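Local coordinates for protein beta-xylosidase (Uncultured organism, PDB 4MLG) that probably hydrolyses xylo-oligosaccharides, releasing xylose from their non-reducing ends, as a calcium-containing beta-propeller beta-xylosidase of glycoside hydrolase family 43, at residues Asn127-Ile139 / Met149-Tyr162. Numbering follows the deposited sequence.
Sequences NPIKGSYSMDPCI and MYFGGLWGGQLQRY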
ATOM      1  N   ASN A 127      -5.166   4.893 -10.225  1.00 53.44           N
ATOM      2  CA  ASN A 127      -4.669   4.095  -9.111  1.00 52.35           C
ATOM      3  C   ASN A 127      -3.572   3.128  -9.543  1.00 54.63           C
ATOM      4  O   ASN A 127      -3.538   2.699 -10.697  1.00 57.20           O
ATOM      5  CB  ASN A 127      -5.816   3.331  -8.442  1.00 50.58           C
ATOM      6  CG  ASN A 127      -6.821   4.253  -7.777  1.00 49.50           C
ATOM      7  OD1 ASN A 127      -7.836   4.612  -8.371  1.00 49.76           O
ATOM      8  ND2 ASN A 127      -6.540   4.640  -6.538  1.00 48.01           N
ATOM      9  N   PRO A 128      -2.661   2.789  -8.619  1.00 53.87           N
ATOM     10  CA  PRO A 128      -1.594   1.842  -8.951  1.00 52.75           C
ATOM     11  C   PRO A 128      -2.140   0.433  -9.147  1.00 52.75           C
ATOM     12  O   PRO A 128      -3.266   0.151  -8.738  1.00 53.90           O
ATOM     13  CB  PRO A 128      -0.695   1.888  -7.712  1.00 52.35           C
ATOM     14  CG  PRO A 128      -1.602   2.303  -6.607  1.00 52.48           C
ATOM     15  CD  PRO A 128      -2.552   3.278  -7.234  1.00 53.78           C
ATOM     16  N   ILE A 129      -1.345  -0.431  -9.769  1.00 52.50           N
ATOM     17  CA  ILE A 129      -1.724  -1.823  -9.987  1.00 52.23           C
ATOM     18  C   ILE A 129      -1.981  -2.534  -8.661  1.00 51.55           C
ATOM     19  O   ILE A 129      -1.188  -2.428  -7.727  1.00 51.07           O
ATOM     20  CB  ILE A 129      -0.628  -2.580 -10.763  1.00 53.49           C
ATOM     21  CG1 ILE A 129      -0.393  -1.932 -12.130  1.00 54.91           C
ATOM     22  CG2 ILE A 129      -0.992  -4.048 -10.926  1.00 53.72           C
ATOM     23  CD1 ILE A 129       0.688  -2.612 -12.950  1.00 55.70           C
ATOM     24  N   LYS A 130      -3.096  -3.252  -8.584  1.00 53.11           N
ATOM     25  CA  LYS A 130      -3.462  -3.982  -7.376  1.00 54.34           C
ATOM     26  C   LYS A 130      -2.424  -5.044  -7.027  1.00 54.64           C
ATOM     27  O   LYS A 130      -2.088  -5.891  -7.856  1.00 55.98           O
ATOM     28  CB  LYS A 130      -4.836  -4.632  -7.546  1.00 55.45           C
ATOM     29  CG  LYS A 130      -5.954  -3.647  -7.840  1.00 56.07           C
ATOM     30  CD  LYS A 130      -7.242  -4.368  -8.192  1.00 56.44           C
ATOM     31  CE  LYS A 130      -8.389  -3.387  -8.358  1.00 56.38           C
ATOM     32  NZ  LYS A 130      -8.099  -2.350  -9.387  1.00 55.99           N
ATOM     33  N   GLY A 131      -1.917  -4.989  -5.800  1.00 53.97           N
ATOM     34  CA  GLY A 131      -0.958  -5.968  -5.325  1.00 53.56           C
ATOM     35  C   GLY A 131       0.480  -5.613  -5.648  1.00 54.58           C
ATOM     36  O   GLY A 131       1.409  -6.263  -5.169  1.00 55.41           O
ATOM     37  N   SER A 132       0.662  -4.576  -6.459  1.00 54.42           N
ATOM     38  CA  SER A 132       1.995  -4.164  -6.889  1.00 53.91           C
ATOM     39  C   SER A 132       2.824  -3.619  -5.730  1.00 52.71           C
ATOM     40  O   SER A 132       2.289  -3.008  -4.803  1.00 51.80           O
ATOM     41  CB  SER A 132       1.899  -3.114  -7.996  1.00 55.10           C
ATOM     42  OG  SER A 132       1.224  -1.956  -7.537  1.00 55.15           O
ATOM     43  N   TYR A 133       4.130  -3.847  -5.791  1.00 51.95           N
ATOM     44  CA  TYR A 133       5.049  -3.347  -4.777  1.00 50.63           C
ATOM     45  C   TYR A 133       6.465  -3.260  -5.333  1.00 52.21           C
ATOM     46  O   TYR A 133       6.728  -3.716  -6.447  1.00 54.68           O
ATOM     47  CB  TYR A 133       5.006  -4.224  -3.522  1.00 50.28           C
ATOM     48  CG  TYR A 133       5.462  -5.655  -3.723  1.00 51.44           C
ATOM     49  CD1 TYR A 133       6.763  -6.035  -3.424  1.00 51.56           C
ATOM     50  CD2 TYR A 133       4.588  -6.628  -4.193  1.00 52.46           C
ATOM     51  CE1 TYR A 133       7.186  -7.337  -3.594  1.00 51.83           C
ATOM     52  CE2 TYR A 133       5.003  -7.938  -4.367  1.00 52.65           C
ATOM     53  CZ  TYR A 133       6.304  -8.286  -4.065  1.00 52.48           C
ATOM     54  OH  TYR A 133       6.729  -9.584  -4.233  1.00 53.03           O
ATOM     55  N   SER A 134       7.366  -2.666  -4.555  1.00 51.07           N
ATOM     56  CA  SER A 134       8.749  -2.445  -4.979  1.00 51.14           C
ATOM     57  C   SER A 134       8.830  -1.633  -6.274  1.00 53.01           C
ATOM     58  O   SER A 134       7.912  -0.878  -6.595  1.00 52.32           O
ATOM     59  CB  SER A 134       9.508  -3.767  -5.112  1.00 49.50           C
ATOM     60  OG  SER A 134      10.890  -3.538  -5.307  1.00 48.92           O
ATOM     61  N   MET A 135       9.922  -1.789  -7.016  1.00 54.73           N
ATOM     62  CA  MET A 135      10.161  -0.952  -8.189  1.00 56.14           C
ATOM     63  C   MET A 135      10.960  -1.636  -9.299  1.00 57.76           C
ATOM     64  O   MET A 135      11.078  -2.864  -9.332  1.00 57.53           O
ATOM     65  CB  MET A 135      10.857   0.342  -7.764  1.00 55.97           C
ATOM     66  CG  MET A 135      11.810   0.164  -6.597  1.00 56.48           C
ATOM     67  SD  MET A 135      13.211  -0.913  -6.963  1.00 56.03           S
ATOM     68  CE  MET A 135      14.466   0.296  -7.375  1.00 52.16           C
ATOM     69  N   ASP A 136      11.510  -0.820 -10.198  1.00 58.57           N
ATOM     70  CA  ASP A 136      12.261  -1.291 -11.365  1.00 60.35           C
ATOM     71  C   ASP A 136      11.559  -2.390 -12.169  1.00 61.10           C
ATOM     72  O   ASP A 136      12.076  -3.500 -12.284  1.00 62.83           O
ATOM     73  CB  ASP A 136      13.663  -1.755 -10.959  1.00 61.64           C
ATOM     74  CG  ASP A 136      14.606  -0.598 -10.691  1.00 62.76           C
ATOM     75  OD1 ASP A 136      14.127   0.553 -10.609  1.00 63.28           O
ATOM     76  OD2 ASP A 136      15.825  -0.838 -10.554  1.00 63.83           O
ATOM     77  N   PRO A 137      10.381  -2.082 -12.734  1.00 59.06           N
ATOM     78  CA  PRO A 137       9.667  -3.098 -13.510  1.00 56.41           C
ATOM     79  C   PRO A 137      10.262  -3.279 -14.899  1.00 54.78           C
ATOM     80  O   PRO A 137      10.787  -2.329 -15.483  1.00 55.26           O
ATOM     81  CB  PRO A 137       8.261  -2.511 -13.626  1.00 56.65           C
ATOM     82  CG  PRO A 137       8.481  -1.047 -13.614  1.00 57.81           C
ATOM     83  CD  PRO A 137       9.628  -0.817 -12.669  1.00 58.58           C
ATOM     84  N   CYS A 138      10.182  -4.503 -15.409  1.00 52.21           N
ATOM     85  CA  CYS A 138      10.590  -4.816 -16.772  1.00 49.57           C
ATOM     86  C   CYS A 138       9.488  -5.633 -17.434  1.00 48.90           C
ATOM     87  O   CYS A 138       9.090  -6.674 -16.917  1.00 47.84           O
ATOM     88  CB  CYS A 138      11.898  -5.608 -16.767  1.00 47.61           C
ATOM     89  SG  CYS A 138      12.292  -6.416 -18.336  1.00 81.08           S
ATOM     90  N   ILE A 139       8.988  -5.162 -18.571  1.00 48.46           N
ATOM     91  CA  ILE A 139       7.888  -5.849 -19.239  1.00 50.22           C
ATOM     92  C   ILE A 139       8.370  -6.626 -20.457  1.00 51.90           C
ATOM     93  O   ILE A 139       8.861  -6.044 -21.425  1.00 52.32           O
ATOM     94  CB  ILE A 139       6.780  -4.876 -19.661  1.00 51.53           C
ATOM     95  CG1 ILE A 139       6.530  -3.848 -18.558  1.00 50.17           C
ATOM     96  CG2 ILE A 139       5.508  -5.641 -19.983  1.00 52.72           C
ATOM     97  CD1 ILE A 139       6.035  -4.452 -17.262  1.00 49.24           C
ATOM     98  N   MET A 149       5.960  -9.266 -16.288  1.00 57.06           N
ATOM     99  CA  MET A 149       6.644  -8.183 -15.587  1.00 55.34           C
ATOM    100  C   MET A 149       7.696  -8.731 -14.632  1.00 54.48           C
ATOM    101  O   MET A 149       7.415  -9.623 -13.833  1.00 55.22           O
ATOM    102  CB  MET A 149       5.657  -7.308 -14.807  1.00 54.55           C
ATOM    103  CG  MET A 149       6.343  -6.313 -13.868  1.00 54.05           C
ATOM    104  SD  MET A 149       5.236  -5.404 -12.769  1.00 56.99           S
ATOM    105  CE  MET A 149       4.441  -4.294 -13.925  1.00 48.29           C
ATOM    106  N   TYR A 150       8.905  -8.191 -14.721  1.00 53.05           N
ATOM    107  CA  TYR A 150       9.963  -8.525 -13.778  1.00 51.50           C
ATOM    108  C   TYR A 150      10.297  -7.287 -12.961  1.00 52.13           C
ATOM    109  O   TYR A 150      10.681  -6.257 -13.515  1.00 53.83           O
ATOM    110  CB  TYR A 150      11.204  -9.035 -14.511  1.00 51.23           C
ATOM    111  CG  TYR A 150      10.940 -10.261 -15.355  1.00 53.97           C
ATOM    112  CD1 TYR A 150      11.118 -11.538 -14.836  1.00 54.78           C
ATOM    113  CD2 TYR A 150      10.502 -10.143 -16.667  1.00 54.69           C
ATOM    114  CE1 TYR A 150      10.871 -12.659 -15.602  1.00 55.62           C
ATOM    115  CE2 TYR A 150      10.251 -11.258 -17.440  1.00 56.17           C
ATOM    116  CZ  TYR A 150      10.437 -12.514 -16.903  1.00 56.65           C
ATOM    117  OH  TYR A 150      10.188 -13.624 -17.674  1.00 58.04           O
ATOM    118  N   PHE A 151      10.140  -7.382 -11.646  1.00 50.63           N
ATOM    119  CA  PHE A 151      10.398  -6.241 -10.778  1.00 49.34           C
ATOM    120  C   PHE A 151      11.131  -6.642  -9.504  1.00 49.83           C
ATOM    121  O   PHE A 151      11.372  -7.827  -9.261  1.00 49.23           O
ATOM    122  CB  PHE A 151       9.094  -5.513 -10.436  1.00 47.23           C
ATOM    123  CG  PHE A 151       8.149  -6.319  -9.588  1.00 45.32           C
ATOM    124  CD1 PHE A 151       8.145  -6.185  -8.208  1.00 44.86           C
ATOM    125  CD2 PHE A 151       7.256  -7.201 -10.172  1.00 47.06           C
ATOM    126  CE1 PHE A 151       7.272  -6.922  -7.427  1.00 45.38           C
ATOM    127  CE2 PHE A 151       6.382  -7.940  -9.396  1.00 47.15           C
ATOM    128  CZ  PHE A 151       6.389  -7.799  -8.022  1.00 46.31           C
ATOM    129  N   GLY A 152      11.479  -5.642  -8.698  1.00 49.76           N
ATOM    130  CA  GLY A 152      12.208  -5.861  -7.464  1.00 49.76           C
ATOM    131  C   GLY A 152      13.404  -4.935  -7.342  1.00 52.46           C
ATOM    132  O   GLY A 152      13.966  -4.494  -8.347  1.00 52.55           O
ATOM    133  N   GLY A 153      13.793  -4.640  -6.106  1.00 53.34           N
ATOM    134  CA  GLY A 153      14.939  -3.788  -5.843  1.00 53.78           C
ATOM    135  C   GLY A 153      15.252  -3.699  -4.362  1.00 53.98           C
ATOM    136  O   GLY A 153      14.384  -3.362  -3.560  1.00 53.96           O
ATOM    137  N   LEU A 154      16.495  -3.995  -3.996  1.00 54.84           N
ATOM    138  CA  LEU A 154      16.902  -3.992  -2.591  1.00 54.56           C
ATOM    139  C   LEU A 154      16.960  -2.597  -1.976  1.00 52.66           C
ATOM    140  O   LEU A 154      16.996  -1.591  -2.685  1.00 51.75           O
ATOM    141  CB  LEU A 154      18.260  -4.679  -2.419  1.00 56.42           C
ATOM    142  CG  LEU A 154      18.286  -6.197  -2.590  1.00 58.59           C
ATOM    143  CD1 LEU A 154      19.661  -6.752  -2.243  1.00 58.86           C
ATOM    144  CD2 LEU A 154      17.205  -6.848  -1.740  1.00 58.41           C
ATOM    145  N   TRP A 155      16.959  -2.564  -0.645  1.00 51.87           N
ATOM    146  CA  TRP A 155      17.168  -1.341   0.130  1.00 50.38           C
ATOM    147  C   TRP A 155      16.101  -0.273  -0.119  1.00 50.24           C
ATOM    148  O   TRP A 155      15.004  -0.342   0.435  1.00 50.78           O
ATOM    149  CB  TRP A 155      18.576  -0.781  -0.112  1.00 48.26           C
ATOM    150  CG  TRP A 155      19.678  -1.736   0.266  1.00 47.59           C
ATOM    151  CD1 TRP A 155      19.538  -2.982   0.812  1.00 47.31           C
ATOM    152  CD2 TRP A 155      21.087  -1.518   0.124  1.00 48.28           C
ATOM    153  NE1 TRP A 155      20.771  -3.551   1.016  1.00 47.60           N
ATOM    154  CE2 TRP A 155      21.739  -2.673   0.603  1.00 48.62           C
ATOM    155  CE3 TRP A 155      21.862  -0.460  -0.361  1.00 48.29           C
ATOM    156  CZ2 TRP A 155      23.129  -2.799   0.612  1.00 49.01           C
ATOM    157  CZ3 TRP A 155      23.242  -0.587  -0.352  1.00 48.28           C
ATOM    158  CH2 TRP A 155      23.859  -1.747   0.132  1.00 48.56           C
ATOM    159  N   GLY A 156      16.429   0.710  -0.951  1.00 49.53           N
ATOM    160  CA  GLY A 156      15.508   1.788  -1.261  1.00 47.89           C
ATOM    161  C   GLY A 156      14.296   1.310  -2.037  1.00 46.98           C
ATOM    162  O   GLY A 156      13.265   1.985  -2.078  1.00 45.58           O
ATOM    163  N   GLY A 157      14.422   0.136  -2.650  1.00 47.91           N
ATOM    164  CA  GLY A 157      13.348  -0.436  -3.440  1.00 47.46           C
ATOM    165  C   GLY A 157      12.313  -1.176  -2.612  1.00 47.84           C
ATOM    166  O   GLY A 157      11.312  -1.654  -3.145  1.00 48.51           O
ATOM    167  N   GLN A 158      12.570  -1.281  -1.311  1.00 49.30           N
ATOM    168  CA  GLN A 158      11.614  -1.836  -0.353  1.00 51.05           C
ATOM    169  C   GLN A 158      11.266  -3.305  -0.589  1.00 52.83           C
ATOM    170  O   GLN A 158      10.276  -3.800  -0.051  1.00 53.86           O
ATOM    171  CB  GLN A 158      10.330  -0.993  -0.320  1.00 51.37           C
ATOM    172  CG  GLN A 158      10.558   0.480  -0.027  1.00 51.17           C
ATOM    173  CD  GLN A 158       9.308   1.313  -0.226  1.00 50.90           C
ATOM    174  OE1 GLN A 158       8.290   0.819  -0.712  1.00 50.52           O
ATOM    175  NE2 GLN A 158       9.378   2.585   0.148  1.00 51.11           N
ATOM    176  N   LEU A 159      12.079  -4.000  -1.379  1.00 52.85           N
ATOM    177  CA  LEU A 159      11.823  -5.406  -1.686  1.00 51.98           C
ATOM    178  C   LEU A 159      11.947  -6.282  -0.443  1.00 52.18           C
ATOM    179  O   LEU A 159      11.297  -7.321  -0.339  1.00 53.18           O
ATOM    180  CB  LEU A 159      12.775  -5.901  -2.778  1.00 52.53           C
ATOM    181  CG  LEU A 159      12.598  -7.328  -3.303  1.00 51.93           C
ATOM    182  CD1 LEU A 159      11.250  -7.493  -3.988  1.00 52.36           C
ATOM    183  CD2 LEU A 159      13.731  -7.690  -4.252  1.00 51.84           C
ATOM    184  N   GLN A 160      12.777  -5.854   0.503  1.00 51.71           N
ATOM    185  CA  GLN A 160      13.000  -6.620   1.727  1.00 51.11           C
ATOM    186  C   GLN A 160      11.844  -6.492   2.715  1.00 50.90           C
ATOM    187  O   GLN A 160      11.764  -7.245   3.685  1.00 51.15           O
ATOM    188  CB  GLN A 160      14.322  -6.225   2.396  1.00 50.09           C
ATOM    189  CG  GLN A 160      14.406  -4.775   2.849  1.00 49.87           C
ATOM    190  CD  GLN A 160      14.695  -3.819   1.710  1.00 50.61           C
ATOM    191  OE1 GLN A 160      14.963  -4.239   0.584  1.00 52.17           O
ATOM    192  NE2 GLN A 160      14.641  -2.523   1.995  1.00 49.03           N
ATOM    193  N   ARG A 161      10.949  -5.540   2.467  1.00 51.21           N
ATOM    194  CA  ARG A 161       9.784  -5.357   3.324  1.00 52.31           C
ATOM    195  C   ARG A 161       8.741  -6.445   3.086  1.00 53.39           C
ATOM    196  O   ARG A 161       7.796  -6.590   3.863  1.00 53.70           O
ATOM    197  CB  ARG A 161       9.151  -3.984   3.088  1.00 52.92           C
ATOM    198  CG  ARG A 161      10.023  -2.802   3.481  1.00 54.57           C
ATOM    199  CD  ARG A 161       9.298  -1.492   3.214  1.00 55.46           C
ATOM    200  NE  ARG A 161      10.053  -0.328   3.668  1.00 57.20           N
ATOM    201  CZ  ARG A 161       9.625   0.925   3.556  1.00 58.48           C
ATOM    202  NH1 ARG A 161       8.446   1.176   3.003  1.00 58.41           N
ATOM    203  NH2 ARG A 161      10.372   1.928   3.996  1.00 58.73           N
ATOM    204  N   TYR A 162       8.917  -7.214   2.016  1.00 53.26           N
ATOM    205  CA  TYR A 162       7.915  -8.193   1.609  1.00 52.23           C
ATOM    206  C   TYR A 162       8.448  -9.625   1.594  1.00 53.06           C
ATOM    207  O   TYR A 162       9.585  -9.876   1.194  1.00 54.00           O
ATOM    208  CB  TYR A 162       7.357  -7.840   0.225  1.00 50.47           C
ATOM    209  CG  TYR A 162       6.802  -6.436   0.120  1.00 50.30           C
ATOM    210  CD1 TYR A 162       5.452  -6.182   0.329  1.00 49.85           C
ATOM    211  CD2 TYR A 162       7.628  -5.365  -0.194  1.00 49.68           C
ATOM    212  CE1 TYR A 162       4.943  -4.900   0.233  1.00 49.19           C
ATOM    213  CE2 TYR A 162       7.128  -4.080  -0.294  1.00 49.09           C
ATOM    214  CZ  TYR A 162       5.786  -3.854  -0.079  1.00 48.94           C
ATOM    215  OH  TYR A 162       5.289  -2.575  -0.178  1.00 48.30           O
TER
HETATM  216  O   HOH W   1       6.533  -1.235  -1.832  1.00 49.04           O
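The Tyr133 ring lies between Phe151 on one face and Tyr162 on the other, with Gly131 O at its edge, in plane. Phe151, which has Ser134 CB at its own edge, meets it edge-to-face, planes at 88°, with CE1 over the centre of the tyrosine ring, 3.8 Å from Tyr133 CZ. Tyr162 is inclined at 34°, its CD2 3.4 Å from Tyr133 CD1, and Tyr133 CB sits over the Tyr162 ring in a CH-pi contact. Tyr133 chi1 of 64° sets CG between the backbone N and the carbonyl carbon, which turns the ring in between Phe151 and Tyr162. Tyr133 OH is hydrogen-bonded to Asn165 OD1. A water accepts from Tyr162 OH and Ser134 N and donates to Gln158 OE1; an alanine in place of Tyr162 would probably uncover one face of Tyr133 and leave its CB without the CH-pi partner. Ser134 OG donates to Gly157 O (2.9 Å) from well above the carbonyl plane. Met135 SD rests on Gly153 CA (3.5 Å), where a side chain would clash. Gly152 N gives Met135 O a nearly straight bond (2.9 Å), continued by antiparallel pairing of Cys138 with Tyr150. This beta hairpin, strands 138-141 and 147-151, forms part of a propeller blade: strand 184-188 pairs with 147-151, while the side chains of Met135 and Ile139 pack on strand 81-91, at Trp84 and Ala89.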